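Local coordinates for TCP pilus virulence regulatory protein (Vibrio cholerae, PDB 4MLO) that activates transcription of virulence genes as an AraC-family DNA-binding regulator, probably including those of the TCP pilus, and carries a bound palmitoleic acid, at residues A[10-15]-A[81-86]; A[32-37]-A[126-131]; A[64-69]-A[209-214]. All coordinates share one frame; numbering follows the deposited sequence.

In the fold
The three contacts show how a cupin-like fold is built around a fatty acid and then joined to a helical C-terminal part. Along the chain their segments alternate, so every contact crosses the other two. Contacts 1 and 2, with centres about 8 Å apart, share one antiparallel sheet: contact 1 pairs its outermost strand 7-14 with strand 79-86, and contact 2 covers the outer face of the next strand, 31-35, with helix 121-131. Contact 3, about 22 and 26 Å from them between centres, lies on the opposite side of the chain's centre and links strand 66-73 of the second sheet to residues 209-214. Phe-33 and Phe-69 meet between contacts 2 and 3, beside the palmitoleic acid.

Contact 1: residues A[10-15]-A[81-86]. With PAM (palmitoleic acid), chain E.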
loop_
_atom_site.group_PDB
_atom_site.type_symbol
_atom_site.label_atom_id
_atom_site.label_comp_id
_atom_site.label_asym_id
_atom_site.label_seq_id
_atom_site.Cartn_x
_atom_site.Cartn_y
_atom_site.Cartn_z
ATOM N N ASN A 10 -6.264 -6.828 7.533
ATOM C CA ASN A 10 -5.775 -6.560 8.874
ATOM C C ASN A 10 -6.660 -5.500 9.494
ATOM O O ASN A 10 -7.158 -4.606 8.809
ATOM C CB ASN A 10 -4.306 -6.084 8.884
ATOM C CG ASN A 10 -3.357 -7.141 8.448
ATOM O OD1 ASN A 10 -3.019 -7.229 7.268
ATOM N ND2 ASN A 10 -2.921 -7.970 9.381
ATOM N N VAL A 11 -6.888 -5.625 10.793
ATOM C CA VAL A 11 -7.610 -4.614 11.549
ATOM C C VAL A 11 -6.704 -4.165 12.680
ATOM O O VAL A 11 -6.306 -4.980 13.523
ATOM C CB VAL A 11 -8.956 -5.130 12.103
ATOM C CG1 VAL A 11 -9.673 -4.022 12.833
ATOM C CG2 VAL A 11 -9.855 -5.621 10.993
ATOM N N TYR A 12 -6.382 -2.877 12.694
ATOM C CA TYR A 12 -5.505 -2.281 13.688
ATOM C C TYR A 12 -6.318 -1.477 14.689
ATOM O O TYR A 12 -7.187 -0.687 14.315
ATOM C CB TYR A 12 -4.495 -1.356 13.036
ATOM C CG TYR A 12 -3.570 -2.083 12.086
ATOM C CD1 TYR A 12 -3.728 -1.998 10.710
ATOM C CD2 TYR A 12 -2.589 -2.876 12.576
ATOM C CE1 TYR A 12 -2.857 -2.677 9.853
ATOM C CE2 TYR A 12 -1.707 -3.552 11.724
ATOM C CZ TYR A 12 -1.854 -3.463 10.383
ATOM O OH TYR A 12 -0.945 -4.159 9.587
ATOM N N ARG A 13 -5.998 -1.645 15.957
ATOM C CA ARG A 13 -6.618 -0.824 16.983
ATOM C C ARG A 13 -5.876 0.502 17.091
ATOM O O ARG A 13 -4.648 0.539 17.128
ATOM C CB ARG A 13 -6.596 -1.563 18.321
ATOM C CG ARG A 13 -7.342 -2.884 18.288
ATOM N N MET A 14 -6.632 1.593 17.143
ATOM C CA MET A 14 -6.080 2.935 17.240
ATOM C C MET A 14 -6.651 3.597 18.483
ATOM O O MET A 14 -7.867 3.794 18.566
ATOM C CB MET A 14 -6.431 3.740 15.997
ATOM C CG MET A 14 -5.744 5.050 15.921
ATOM S SD MET A 14 -6.057 5.772 14.312
ATOM C CE MET A 14 -4.729 6.939 14.220
ATOM N N SER A 15 -5.776 3.954 19.427
ATOM C CA SER A 15 -6.189 4.494 20.723
ATOM C C SER A 15 -6.609 5.953 20.602
ATOM O O SER A 15 -6.224 6.659 19.673
ATOM C CB SER A 15 -5.050 4.397 21.743
ATOM O OG SER A 15 -4.583 3.071 21.853
ATOM N N VAL A 81 -8.979 0.424 12.454
ATOM C CA VAL A 81 -8.623 0.728 11.067
ATOM C C VAL A 81 -8.510 -0.583 10.304
ATOM O O VAL A 81 -7.644 -1.415 10.596
ATOM C CB VAL A 81 -7.312 1.524 10.973
ATOM C CG1 VAL A 81 -7.096 2.033 9.554
ATOM C CG2 VAL A 81 -7.330 2.684 11.947
ATOM N N SER A 82 -9.372 -0.748 9.298
ATOM C CA SER A 82 -9.347 -1.929 8.461
ATOM C C SER A 82 -8.502 -1.643 7.235
ATOM O O SER A 82 -8.608 -0.568 6.639
ATOM C CB SER A 82 -10.764 -2.322 8.038
ATOM O OG SER A 82 -11.570 -2.612 9.160
ATOM N N VAL A 83 -7.688 -2.629 6.850
ATOM C CA VAL A 83 -6.761 -2.508 5.725
ATOM C C VAL A 83 -6.922 -3.740 4.845
ATOM O O VAL A 83 -6.659 -4.860 5.293
ATOM C CB VAL A 83 -5.308 -2.398 6.207
ATOM C CG1 VAL A 83 -4.334 -2.211 5.005
ATOM C CG2 VAL A 83 -5.166 -1.278 7.185
ATOM N N ILE A 84 -7.288 -3.529 3.584
ATOM C CA ILE A 84 -7.331 -4.591 2.581
ATOM C C ILE A 84 -6.097 -4.433 1.710
ATOM O O ILE A 84 -5.869 -3.352 1.165
ATOM C CB ILE A 84 -8.601 -4.514 1.718
ATOM C CG1 ILE A 84 -9.858 -4.717 2.560
ATOM C CG2 ILE A 84 -8.577 -5.561 0.582
ATOM C CD1 ILE A 84 -11.148 -4.450 1.773
ATOM N N THR A 85 -5.331 -5.508 1.568
ATOM C CA THR A 85 -4.225 -5.605 0.622
ATOM C C THR A 85 -4.655 -6.569 -0.469
ATOM O O THR A 85 -5.017 -7.711 -0.174
ATOM C CB THR A 85 -2.944 -6.102 1.291
ATOM O OG1 THR A 85 -2.600 -5.251 2.401
ATOM C CG2 THR A 85 -1.808 -6.113 0.299
ATOM N N ILE A 86 -4.638 -6.106 -1.710
ATOM C CA ILE A 86 -5.230 -6.828 -2.836
ATOM C C ILE A 86 -4.122 -7.532 -3.601
ATOM O O ILE A 86 -3.167 -6.885 -4.048
ATOM C CB ILE A 86 -5.994 -5.875 -3.768
ATOM C CG1 ILE A 86 -7.008 -5.041 -2.989
ATOM C CG2 ILE A 86 -6.714 -6.666 -4.838
ATOM C CD1 ILE A 86 -7.626 -3.946 -3.793
HETATM C C1 PAM E . 0.077 -2.871 6.456
HETATM O O1 PAM E . -0.899 -3.471 6.982
HETATM O O2 PAM E . 0.471 -3.152 5.300
HETATM C C2 PAM E . 0.817 -1.807 7.219
HETATM C C3 PAM E . 0.804 -0.457 6.483
HETATM C C4 PAM E . -0.637 0.013 6.297
HETATM C C5 PAM E . -0.728 1.385 5.638
HETATM C C6 PAM E . -2.178 1.750 5.326
HETATM C C7 PAM E . -3.049 1.862 6.577
HETATM C C8 PAM E . -2.653 3.067 7.413
HETATM C C9 PAM E . -3.455 3.164 8.707
HETATM C C10 PAM E . -3.244 2.384 9.774
HETATM C C11 PAM E . -2.200 1.280 9.788
HETATM C C12 PAM E . -1.594 1.042 11.171
HETATM C C13 PAM E . -0.332 0.193 10.992
HETATM C C14 PAM E . 0.641 0.231 12.153
HETATM C C15 PAM E . 1.115 1.644 12.466
HETATM C C16 PAM E . 2.461 1.651 13.145
#
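Tyr-12 and Val-81 face each other in an antiparallel pair at the edge of a cupin-like sheet, where strand 7-14 joins strand 79-86. Tyr-12 with Val-81, and Asn-10 with Val-83, are hydrogen-bonded pairs; the two bonds linking Tyr-12 and Val-81 are the straighter, each with 171° at the hydrogen. Val-11 and Ser-82 form the non-hydrogen-bonded pair between them, and their side chains turn to the face covered by helix 121-131, where both touch Val-131.

Asn-10, Tyr-12, Val-81 and Val-83 point to the other face, where the palmitoleic acid lies against Tyr-12 and the two valines. With CG of Tyr-12 anti to its carbonyl carbon (chi1 -63°), the ring lies face-on against the lipid chain: C13 of the ligand stands 3.8 Å above the ring plane, over the centre. Val-83 takes the rim instead, its CG2 lying in the ring plane 3.8 Å from Tyr-12 CE1. The same methyl is 3.8 Å from ligand C7, so it fills the corner between ring and chain. The two methyls of Val-81 divide the work: CG1 approaches ligand C10 at 3.9 Å, while CG2 rests against Met-14 SD at 4.1 Å. At the carboxylate end the phenol turns to polar contact. Tyr-12 OH, also hydrogen-bonded to Tyr-266 OH, donates to the carboxylate, lying 2.7 Å from ligand O1, which sits in the plane of the tyrosine ring.

Contact 2: residues A[32-37]-A[126-131]; sequences MFWIDS and VLSEVV. With PAM (palmitoleic acid), chain E.
Trp-34 reaches from strand 31-35 to Leu-127 and Val-131 of helix 121-131, a large aromatic bridging a sheet and the helix packed across it. The strand and helix segments run nearly at right angles (102°), with axes 10.8 Å apart, and the indole spans much of that distance. CB points toward the helix; CG, between the backbone N and the carbonyl carbon (chi1 66°), then turns the indole aside so that its six-membered ring meets the helix. On the pyrrole side NE1 comes no nearer than 4.4 Å to Ser-128 OG, whose hydrogen bond goes back to Ile-124 O. CZ2 lies 3.9 Å from the backbone C of Leu-127. CH2 lies against two side chains one turn apart, 3.8 Å from Leu-127 CB and 3.7 Å from Val-131 CG2. The bent side chain of Met-32 crosses Leu-127 at about a right angle, bringing Met-32 CE to 3.9 Å from Leu-127 CD2. Phe-33, between Met-32 and Trp-34 in sequence, lays a ring face on the palmitoleic acid on the other side of the sheet. The indole also packs against Ile-84 of strand 79-86 and Ile-58 of strand 57-61, while Met-32 continues the layer to the phenylalanines of helix 141-159.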
loop_
_atom_site.group_PDB
_atom_site.type_symbol
_atom_site.label_atom_id
_atom_site.label_comp_id
_atom_site.label_asym_id
_atom_site.label_seq_id
_atom_site.Cartn_x
_atom_site.Cartn_y
_atom_site.Cartn_z
ATOM N N MET A 32 -6.390 -0.607 0.440
ATOM C CA MET A 32 -7.530 0.237 0.745
ATOM C C MET A 32 -7.680 0.217 2.256
ATOM O O MET A 32 -7.469 -0.828 2.877
ATOM C CB MET A 32 -8.804 -0.262 0.063
ATOM C CG MET A 32 -8.696 -0.324 -1.452
ATOM S SD MET A 32 -10.087 -1.200 -2.263
ATOM C CE MET A 32 -11.415 -0.058 -1.936
ATOM N N PHE A 33 -7.977 1.367 2.861
ATOM C CA PHE A 33 -8.222 1.340 4.299
ATOM C C PHE A 33 -9.274 2.367 4.685
ATOM O O PHE A 33 -9.582 3.295 3.936
ATOM C CB PHE A 33 -6.928 1.532 5.123
ATOM C CG PHE A 33 -6.342 2.917 5.097
ATOM C CD1 PHE A 33 -5.302 3.225 4.229
ATOM C CD2 PHE A 33 -6.777 3.901 5.987
ATOM C CE1 PHE A 33 -4.725 4.485 4.227
ATOM C CE2 PHE A 33 -6.198 5.171 5.994
ATOM C CZ PHE A 33 -5.173 5.462 5.111
ATOM N N TRP A 34 -9.867 2.141 5.859
ATOM C CA TRP A 34 -10.897 3.022 6.399
ATOM C C TRP A 34 -11.078 2.712 7.875
ATOM O O TRP A 34 -10.749 1.621 8.347
ATOM C CB TRP A 34 -12.229 2.866 5.660
ATOM C CG TRP A 34 -12.849 1.529 5.842
ATOM C CD1 TRP A 34 -13.806 1.193 6.751
ATOM C CD2 TRP A 34 -12.560 0.332 5.103
ATOM N NE1 TRP A 34 -14.116 -0.142 6.636
ATOM C CE2 TRP A 34 -13.376 -0.687 5.624
ATOM C CE3 TRP A 34 -11.679 0.021 4.061
ATOM C CZ2 TRP A 34 -13.351 -1.990 5.134
ATOM C CZ3 TRP A 34 -11.658 -1.276 3.576
ATOM C CH2 TRP A 34 -12.486 -2.266 4.123
ATOM N N ILE A 35 -11.621 3.691 8.594
ATOM C CA ILE A 35 -11.896 3.565 10.021
ATOM C C ILE A 35 -13.332 3.086 10.207
ATOM O O ILE A 35 -14.193 3.292 9.341
ATOM C CB ILE A 35 -11.630 4.911 10.735
ATOM C CG1 ILE A 35 -12.623 5.991 10.282
ATOM C CG2 ILE A 35 -10.177 5.362 10.500
ATOM C CD1 ILE A 35 -12.454 7.334 10.988
ATOM N N ASP A 36 -13.607 2.423 11.339
ATOM C CA ASP A 36 -14.913 1.799 11.533
ATOM C C ASP A 36 -15.893 2.686 12.286
ATOM O O ASP A 36 -17.073 2.333 12.396
ATOM C CB ASP A 36 -14.766 0.472 12.279
ATOM C CG ASP A 36 -14.410 0.659 13.740
ATOM O OD1 ASP A 36 -13.918 1.747 14.123
ATOM O OD2 ASP A 36 -14.604 -0.297 14.509
ATOM N N SER A 37 -15.437 3.823 12.794
ATOM C CA SER A 37 -16.257 4.659 13.659
ATOM C C SER A 37 -15.493 5.941 13.927
ATOM O O SER A 37 -14.271 6.015 13.745
ATOM C CB SER A 37 -16.595 3.957 14.976
ATOM O OG SER A 37 -15.417 3.661 15.702
ATOM N N VAL A 126 -20.048 -3.989 1.379
ATOM C CA VAL A 126 -19.300 -5.052 0.711
ATOM C C VAL A 126 -17.860 -5.083 1.215
ATOM O O VAL A 126 -17.318 -6.152 1.518
ATOM C CB VAL A 126 -19.363 -4.877 -0.820
ATOM C CG1 VAL A 126 -18.395 -5.831 -1.515
ATOM C CG2 VAL A 126 -20.805 -5.091 -1.318
ATOM N N LEU A 127 -17.224 -3.913 1.305
ATOM C CA LEU A 127 -15.846 -3.839 1.768
ATOM C C LEU A 127 -15.717 -4.369 3.193
ATOM O O LEU A 127 -14.835 -5.176 3.478
ATOM C CB LEU A 127 -15.362 -2.397 1.670
ATOM C CG LEU A 127 -15.172 -1.870 0.246
ATOM C CD1 LEU A 127 -14.968 -0.372 0.282
ATOM C CD2 LEU A 127 -13.993 -2.565 -0.457
ATOM N N SER A 128 -16.623 -3.967 4.090
ATOM C CA SER A 128 -16.625 -4.540 5.435
ATOM C C SER A 128 -16.694 -6.060 5.386
ATOM O O SER A 128 -16.003 -6.749 6.141
ATOM C CB SER A 128 -17.801 -3.985 6.239
ATOM O OG SER A 128 -17.796 -2.566 6.226
ATOM N N GLU A 129 -17.509 -6.603 4.487
ATOM C CA GLU A 129 -17.683 -8.047 4.428
ATOM C C GLU A 129 -16.410 -8.747 3.953
ATOM O O GLU A 129 -16.090 -9.843 4.426
ATOM C CB GLU A 129 -18.876 -8.382 3.527
ATOM C CG GLU A 129 -19.153 -9.878 3.385
ATOM C CD GLU A 129 -19.302 -10.595 4.723
ATOM O OE1 GLU A 129 -19.741 -9.961 5.710
ATOM O OE2 GLU A 129 -18.980 -11.799 4.770
ATOM N N VAL A 130 -15.673 -8.134 3.019
ATOM C CA VAL A 130 -14.374 -8.676 2.631
ATOM C C VAL A 130 -13.473 -8.828 3.852
ATOM O O VAL A 130 -12.764 -9.834 4.004
ATOM C CB VAL A 130 -13.729 -7.767 1.574
ATOM C CG1 VAL A 130 -12.245 -8.141 1.355
ATOM C CG2 VAL A 130 -14.499 -7.857 0.292
ATOM N N VAL A 131 -13.456 -7.810 4.716
ATOM C CA VAL A 131 -12.640 -7.847 5.921
ATOM C C VAL A 131 -13.219 -8.797 6.966
ATOM O O VAL A 131 -12.460 -9.359 7.762
ATOM C CB VAL A 131 -12.485 -6.413 6.460
ATOM C CG1 VAL A 131 -11.821 -6.393 7.852
ATOM C CG2 VAL A 131 -11.675 -5.584 5.501
HETATM C C1 PAM E . 0.077 -2.871 6.456
HETATM O O1 PAM E . -0.899 -3.471 6.982
HETATM O O2 PAM E . 0.471 -3.152 5.300
HETATM C C2 PAM E . 0.817 -1.807 7.219
HETATM C C3 PAM E . 0.804 -0.457 6.483
HETATM C C4 PAM E . -0.637 0.013 6.297
HETATM C C5 PAM E . -0.728 1.385 5.638
HETATM C C6 PAM E . -2.178 1.750 5.326
HETATM C C7 PAM E . -3.049 1.862 6.577
HETATM C C8 PAM E . -2.653 3.067 7.413
HETATM C C9 PAM E . -3.455 3.164 8.707
HETATM C C10 PAM E . -3.244 2.384 9.774
HETATM C C11 PAM E . -2.200 1.280 9.788
HETATM C C12 PAM E . -1.594 1.042 11.171
HETATM C C13 PAM E . -0.332 0.193 10.992
HETATM C C14 PAM E . 0.641 0.231 12.153
HETATM C C15 PAM E . 1.115 1.644 12.466
HETATM C C16 PAM E . 2.461 1.651 13.145
#

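Contact 3: residues A[64-69]-A[209-214]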
loop_
_atom_site.group_PDB
_atom_site.type_symbol
_atom_site.label_atom_id
_atom_site.label_comp_id
_atom_site.label_asym_id
_atom_site.label_seq_id
_atom_site.Cartn_x
_atom_site.Cartn_y
_atom_site.Cartn_z
ATOM N N ASN A 64 3.394 0.414 -5.598
ATOM C CA ASN A 64 4.725 0.949 -5.921
ATOM C C ASN A 64 4.863 2.412 -5.558
ATOM O O ASN A 64 5.862 3.036 -5.890
ATOM C CB ASN A 64 5.109 0.744 -7.390
ATOM C CG ASN A 64 5.269 -0.714 -7.735
ATOM O OD1 ASN A 64 5.772 -1.507 -6.945
ATOM N ND2 ASN A 64 4.792 -1.091 -8.909
ATOM N N SER A 65 3.894 2.977 -4.847
ATOM C CA SER A 65 4.071 4.335 -4.396
ATOM C C SER A 65 4.924 4.342 -3.127
ATOM O O SER A 65 5.079 3.329 -2.452
ATOM C CB SER A 65 2.720 5.008 -4.138
ATOM O OG SER A 65 1.984 4.341 -3.114
ATOM N N ILE A 66 5.459 5.510 -2.807
ATOM C CA ILE A 66 6.240 5.733 -1.591
ATOM C C ILE A 66 5.489 6.783 -0.796
ATOM O O ILE A 66 5.467 7.964 -1.170
ATOM C CB ILE A 66 7.675 6.189 -1.892
ATOM C CG1 ILE A 66 8.429 5.132 -2.686
ATOM C CG2 ILE A 66 8.418 6.534 -0.585
ATOM C CD1 ILE A 66 8.565 3.811 -2.015
ATOM N N GLN A 67 4.873 6.357 0.307
ATOM C CA GLN A 67 3.934 7.188 1.046
ATOM C C GLN A 67 4.589 7.930 2.207
ATOM O O GLN A 67 5.487 7.412 2.881
ATOM C CB GLN A 67 2.796 6.324 1.568
ATOM C CG GLN A 67 1.957 5.656 0.474
ATOM C CD GLN A 67 1.063 6.632 -0.256
ATOM O OE1 GLN A 67 0.752 7.696 0.250
ATOM N NE2 GLN A 67 0.596 6.240 -1.451
ATOM N N ARG A 68 4.120 9.160 2.423
ATOM C CA ARG A 68 4.461 9.972 3.597
ATOM C C ARG A 68 3.180 10.605 4.117
ATOM O O ARG A 68 2.728 11.611 3.564
ATOM C CB ARG A 68 5.476 11.061 3.251
ATOM C CG ARG A 68 6.774 10.523 2.716
ATOM C CD ARG A 68 7.677 11.621 2.168
ATOM N NE ARG A 68 8.777 11.021 1.450
ATOM C CZ ARG A 68 8.809 10.776 0.136
ATOM N NH1 ARG A 68 7.819 11.127 -0.665
ATOM N NH2 ARG A 68 9.875 10.200 -0.365
ATOM N N PHE A 69 2.615 10.052 5.189
ATOM C CA PHE A 69 1.351 10.569 5.689
ATOM C C PHE A 69 1.208 10.191 7.146
ATOM O O PHE A 69 1.904 9.307 7.651
ATOM C CB PHE A 69 0.146 10.083 4.875
ATOM C CG PHE A 69 -0.193 8.618 5.044
ATOM C CD1 PHE A 69 0.376 7.674 4.206
ATOM C CD2 PHE A 69 -1.144 8.190 5.963
ATOM C CE1 PHE A 69 0.042 6.346 4.308
ATOM C CE2 PHE A 69 -1.482 6.855 6.084
ATOM C CZ PHE A 69 -0.899 5.924 5.240
ATOM N N ARG A 209 9.401 10.141 -6.769
ATOM C CA ARG A 209 8.938 9.582 -5.504
ATOM C C ARG A 209 9.754 10.084 -4.314
ATOM O O ARG A 209 9.510 9.657 -3.176
ATOM C CB ARG A 209 8.968 8.063 -5.589
ATOM C CG ARG A 209 7.915 7.504 -6.543
ATOM C CD ARG A 209 7.975 6.006 -6.732
ATOM N NE ARG A 209 6.870 5.509 -7.563
ATOM C CZ ARG A 209 6.855 5.548 -8.892
ATOM N NH1 ARG A 209 5.823 5.071 -9.580
ATOM N NH2 ARG A 209 7.896 6.048 -9.545
ATOM N N GLY A 210 10.710 10.978 -4.543
ATOM C CA GLY A 210 11.409 11.630 -3.450
ATOM C C GLY A 210 12.394 10.771 -2.690
ATOM O O GLY A 210 12.641 11.031 -1.509
ATOM N N VAL A 211 12.979 9.723 -3.328
ATOM C CA VAL A 211 13.896 8.833 -2.630
ATOM C C VAL A 211 15.166 8.678 -3.437
ATOM O O VAL A 211 15.140 8.700 -4.673
ATOM C CB VAL A 211 13.335 7.414 -2.370
ATOM C CG1 VAL A 211 12.333 7.443 -1.238
ATOM C CG2 VAL A 211 12.741 6.813 -3.647
ATOM N N LYS A 212 16.260 8.495 -2.728
ATOM C CA LYS A 212 17.496 8.035 -3.338
ATOM C C LYS A 212 17.532 6.508 -3.274
ATOM O O LYS A 212 16.698 5.866 -2.623
ATOM C CB LYS A 212 18.691 8.657 -2.637
ATOM C CG LYS A 212 18.843 10.162 -2.902
ATOM C CD LYS A 212 19.921 10.760 -2.021
ATOM N N PHE A 213 18.544 5.916 -3.927
ATOM C CA PHE A 213 18.558 4.467 -4.149
ATOM C C PHE A 213 18.523 3.686 -2.842
ATOM O O PHE A 213 17.722 2.747 -2.683
ATOM C CB PHE A 213 19.792 4.071 -4.962
ATOM C CG PHE A 213 19.766 2.643 -5.454
ATOM C CD1 PHE A 213 19.102 2.324 -6.633
ATOM C CD2 PHE A 213 20.401 1.625 -4.742
ATOM C CE1 PHE A 213 19.069 0.997 -7.115
ATOM C CE2 PHE A 213 20.373 0.305 -5.233
ATOM C CZ PHE A 213 19.701 0.005 -6.391
ATOM N N ARG A 214 19.365 4.080 -1.877
ATOM C CA ARG A 214 19.411 3.356 -0.603
ATOM C C ARG A 214 18.064 3.402 0.097
ATOM O O ARG A 214 17.640 2.401 0.696
ATOM C CB ARG A 214 20.481 3.944 0.313
ATOM C CG ARG A 214 20.506 3.257 1.675
ATOM C CD ARG A 214 21.625 3.723 2.599
ATOM N NE ARG A 214 21.680 5.166 2.812
ATOM C CZ ARG A 214 20.888 5.851 3.634
ATOM N NH1 ARG A 214 19.912 5.245 4.312
ATOM N NH2 ARG A 214 21.044 7.163 3.750
HETATM O O HOH W 1 6.446 9.474 -3.221
#
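Arg-68 reaches from strand 66-73 to the backbone oxygen of Arg-209, where a Schellman motif closes the helix before Gly-210. This is the tight part of the contact. Extended from CG to NE, the arginine delivers NH2 to Arg-209 O at 2.9 Å, 165° at the hydrogen, on a lone pair and within the guanidinium plane. NH1 adds only a weak bond to the same oxygen. A water supplies a third hydrogen bond to Arg-209 O, at 3.1 Å, and also donates to Ile-66 O, tying strand to turn. Asn-46 takes a bond from the NH1 of Arg-68.

The rest is looser. Ile-66 CG2 and Val-211 CG1 stand 4.1 Å apart, and the stretched side chain of Arg-209 passes Ile-66 at about a right angle. Its NE makes just a weak, bent bond to Asn-64 O (3.2 Å, 130°), while NH2 forms a salt bridge with Glu-205. Gly-210, with positive phi, lies at the exposed side.

A cationic group at the C-terminal end of a helix probably gains from the partial negative charge of its carbonyls. Hydrogen bonds ending on main-chain oxygens, beside an apolar patch of Ile-66 and Val-211, join the cupin-like and C-terminal parts.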